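Purine nucleoside phosphorylase (Anopheles gambiae, PDB 2P4S) catalyses the phosphate-dependent cleavage of inosine, guanosine and their 2'-deoxy forms to free purine base and pentose 1-phosphate in purine salvage, working as a homotrimer. Local coordinates at residues Ile214-Asp219 / Asn270-Gly275. Numbering follows the deposited sequence.
Sequences IMLIKD and NELREG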
ATOM      1  N   ILE A 214     -20.355  18.593   8.130  1.00 18.68           N
ATOM      2  CA  ILE A 214     -19.011  18.942   7.731  1.00 18.03           C
ATOM      3  C   ILE A 214     -18.077  18.455   8.831  1.00 17.68           C
ATOM      4  O   ILE A 214     -18.213  18.853   9.998  1.00 17.89           O
ATOM      5  CB  ILE A 214     -18.909  20.453   7.556  1.00 18.88           C
ATOM      6  CG1 ILE A 214     -19.788  20.896   6.372  1.00 21.38           C
ATOM      7  CG2 ILE A 214     -17.451  20.941   7.458  1.00 17.28           C
ATOM      8  CD1 ILE A 214     -19.979  22.413   6.323  1.00 24.27           C
ATOM      9  N   MET A 215     -17.155  17.580   8.468  1.00 16.21           N
ATOM     10  CA  MET A 215     -16.084  17.199   9.357  1.00 16.02           C
ATOM     11  C   MET A 215     -14.825  17.990   9.070  1.00 16.15           C
ATOM     12  O   MET A 215     -14.196  17.768   8.039  1.00 16.45           O
ATOM     13  CB  MET A 215     -15.763  15.712   9.226  1.00 15.90           C
ATOM     14  CG  MET A 215     -14.850  15.210  10.363  1.00 14.84           C
ATOM     15  SD  MET A 215     -14.000  13.710   9.943  1.00 16.91           S
ATOM     16  CE  MET A 215     -12.775  14.286   8.730  1.00 12.07           C
ATOM     17  N   LEU A 216     -14.426  18.867  10.001  1.00 15.94           N
ATOM     18  CA  LEU A 216     -13.055  19.403   9.999  1.00 15.57           C
ATOM     19  C   LEU A 216     -12.071  18.251  10.057  1.00 15.50           C
ATOM     20  O   LEU A 216     -12.205  17.329  10.850  1.00 16.09           O
ATOM     21  CB  LEU A 216     -12.759  20.330  11.178  1.00 14.63           C
ATOM     22  CG  LEU A 216     -13.814  21.426  11.396  1.00 15.20           C
ATOM     23  CD1 LEU A 216     -13.558  22.206  12.663  1.00 13.92           C
ATOM     24  CD2 LEU A 216     -13.993  22.336  10.139  1.00 12.21           C
ATOM     25  N   ILE A 217     -11.052  18.337   9.223  1.00 15.30           N
ATOM     26  CA  ILE A 217     -10.000  17.359   9.262  1.00 14.39           C
ATOM     27  C   ILE A 217      -9.000  17.839  10.289  1.00 15.47           C
ATOM     28  O   ILE A 217      -8.416  18.924  10.172  1.00 16.77           O
ATOM     29  CB  ILE A 217      -9.400  17.086   7.855  1.00 13.69           C
ATOM     30  CG1 ILE A 217     -10.536  16.732   6.874  1.00 10.58           C
ATOM     31  CG2 ILE A 217      -8.287  15.990   7.953  1.00 13.67           C
ATOM     32  CD1 ILE A 217     -10.088  16.457   5.390  1.00 12.84           C
ATOM     33  N   LYS A 218      -8.867  17.039  11.335  1.00 15.55           N
ATOM     34  CA  LYS A 218      -7.938  17.322  12.377  1.00 16.64           C
ATOM     35  C   LYS A 218      -6.630  16.580  12.071  1.00 15.89           C
ATOM     36  O   LYS A 218      -5.554  17.017  12.478  1.00 16.79           O
ATOM     37  CB  LYS A 218      -8.535  16.876  13.723  1.00 15.20           C
ATOM     38  CG  LYS A 218      -7.588  17.067  14.897  1.00 19.38           C
ATOM     39  CD  LYS A 218      -8.216  16.636  16.254  1.00 18.35           C
ATOM     40  CE  LYS A 218      -7.396  17.242  17.424  1.00 19.67           C
ATOM     41  NZ  LYS A 218      -8.039  16.735  18.740  1.00 22.43           N
ATOM     42  N   ASP A 219      -6.739  15.447  11.372  1.00 15.07           N
ATOM     43  CA  ASP A 219      -5.594  14.627  11.081  1.00 14.82           C
ATOM     44  C   ASP A 219      -5.950  13.650   9.976  1.00 14.29           C
ATOM     45  O   ASP A 219      -7.118  13.514   9.628  1.00 13.81           O
ATOM     46  CB  ASP A 219      -5.147  13.855  12.343  1.00 15.45           C
ATOM     47  CG  ASP A 219      -3.642  13.584  12.350  1.00 16.84           C
ATOM     48  OD1 ASP A 219      -2.971  13.836  11.305  1.00 21.02           O
ATOM     49  OD2 ASP A 219      -3.137  13.094  13.365  1.00 19.56           O
ATOM     50  N   ASN A 270     -24.407  21.927  15.163  1.00 19.34           N
ATOM     51  CA  ASN A 270     -24.761  20.499  15.352  1.00 20.68           C
ATOM     52  C   ASN A 270     -24.355  19.607  14.175  1.00 20.97           C
ATOM     53  O   ASN A 270     -24.331  18.384  14.293  1.00 21.07           O
ATOM     54  CB  ASN A 270     -26.255  20.355  15.573  1.00 20.54           C
ATOM     55  CG  ASN A 270     -26.667  20.825  16.948  1.00 23.81           C
ATOM     56  OD1 ASN A 270     -26.357  20.175  17.953  1.00 26.87           O
ATOM     57  ND2 ASN A 270     -27.310  21.970  17.009  1.00 22.52           N
ATOM     58  N   GLU A 271     -24.062  20.247  13.051  1.00 20.16           N
ATOM     59  CA  GLU A 271     -23.714  19.585  11.818  1.00 21.07           C
ATOM     60  C   GLU A 271     -22.219  19.724  11.598  1.00 21.19           C
ATOM     61  O   GLU A 271     -21.749  19.458  10.527  1.00 22.85           O
ATOM     62  CB  GLU A 271     -24.473  20.213  10.636  1.00 20.29           C
ATOM     63  CG  GLU A 271     -25.999  19.936  10.623  1.00 22.57           C
ATOM     64  CD  GLU A 271     -26.808  20.809  11.618  1.00 25.60           C
ATOM     65  OE1 GLU A 271     -26.616  22.059  11.678  1.00 25.65           O
ATOM     66  OE2 GLU A 271     -27.643  20.228  12.353  1.00 26.88           O
ATOM     67  N   LEU A 272     -21.482  20.173  12.612  1.00 20.26           N
ATOM     68  CA  LEU A 272     -20.046  20.269  12.524  1.00 18.91           C
ATOM     69  C   LEU A 272     -19.365  19.159  13.342  1.00 18.85           C
ATOM     70  O   LEU A 272     -19.634  19.002  14.516  1.00 18.53           O
ATOM     71  CB  LEU A 272     -19.532  21.639  12.988  1.00 18.85           C
ATOM     72  CG  LEU A 272     -18.074  21.920  12.598  1.00 20.04           C
ATOM     73  CD1 LEU A 272     -18.013  22.323  11.096  1.00 15.86           C
ATOM     74  CD2 LEU A 272     -17.434  22.966  13.480  1.00 20.08           C
ATOM     75  N   ARG A 273     -18.460  18.415  12.699  1.00 17.13           N
ATOM     76  CA  ARG A 273     -17.706  17.392  13.358  1.00 16.60           C
ATOM     77  C   ARG A 273     -16.236  17.762  13.219  1.00 15.74           C
ATOM     78  O   ARG A 273     -15.873  18.718  12.495  1.00 16.23           O
ATOM     79  CB  ARG A 273     -17.946  16.006  12.687  1.00 16.31           C
ATOM     80  CG  ARG A 273     -19.397  15.625  12.473  1.00 15.15           C
ATOM     81  CD  ARG A 273     -20.058  15.250  13.823  1.00 15.42           C
ATOM     82  NE  ARG A 273     -21.493  15.049  13.653  1.00 15.63           N
ATOM     83  CZ  ARG A 273     -22.306  14.621  14.625  1.00 17.55           C
ATOM     84  NH1 ARG A 273     -21.829  14.319  15.848  1.00 15.65           N
ATOM     85  NH2 ARG A 273     -23.592  14.483  14.357  1.00 14.15           N
ATOM     86  N   GLU A 274     -15.405  16.938  13.819  1.00 14.51           N
ATOM     87  CA  GLU A 274     -13.964  17.076  13.712  1.00 14.84           C
ATOM     88  C   GLU A 274     -13.341  15.692  13.858  1.00 14.70           C
ATOM     89  O   GLU A 274     -13.598  15.012  14.840  1.00 13.50           O
ATOM     90  CB  GLU A 274     -13.441  17.956  14.809  1.00 14.33           C
ATOM     91  CG  GLU A 274     -11.969  18.259  14.612  1.00 17.92           C
ATOM     92  CD  GLU A 274     -11.382  19.126  15.728  1.00 24.66           C
ATOM     93  OE1 GLU A 274     -11.770  18.959  16.921  1.00 24.46           O
ATOM     94  OE2 GLU A 274     -10.527  19.981  15.386  1.00 28.51           O
ATOM     95  N   GLY A 275     -12.509  15.272  12.909  1.00 14.12           N
ATOM     96  CA  GLY A 275     -11.922  13.950  13.052  1.00 13.05           C
ATOM     97  C   GLY A 275     -10.931  13.636  11.974  1.00 13.65           C
ATOM     98  O   GLY A 275     -10.310  14.534  11.421  1.00 13.74           O
TER
HETATM   99  O   HOH W   1     -10.981  17.084  18.828  1.00 21.37           O
HETATM  100  O   HOH W   2      -9.330  19.696  18.753  1.00 33.36           O
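Gly275 takes the Met215 side chain directly against its backbone: Met215 CG lies 3.5 Å from Gly275 N, and SD and CE run on along the glycine backbone, from its N to its carbonyl. The methionine chain leaves with CG anti to its own backbone N (chi1 -168°) and bends at the CG-SD bond, which brings CE to 3.7 Å from Gly275 O. The same glycine is held at both ends by the neighbouring strand, its N donating to Leu216 O (2.9 Å) and its O accepting from Lys218 N. Further back, Arg273 is gripped likewise between Ile214 O and Leu216 N, and Ile214 N reaches Glu271 O, five bonds in all.

On the other face, Leu216 and Ile214 meet Leu272, whose CD1 packs against Ile214 CG2 at 3.9 Å while CD2 faces Leu216 CD1. Helix 253-265 covers this face through Ala259 and Ala263. Glu274 lays its CG against Lys218 CB at 3.8 Å; the charged ends stay apart, joined by two waters between Lys218 NZ and Glu274 OE1, one of them held weakly by the lysine. Glu274 OE1 also forms a salt bridge with Lys260, and Lys218 makes a cation-pi contact with Tyr334 of a second subunit.

Strand 214-221 is also paired antiparallel with strand 319-329, so this parallel pair belongs to the mixed central sheet, helix-covered, of the PNP/MTAP phosphorylase fold.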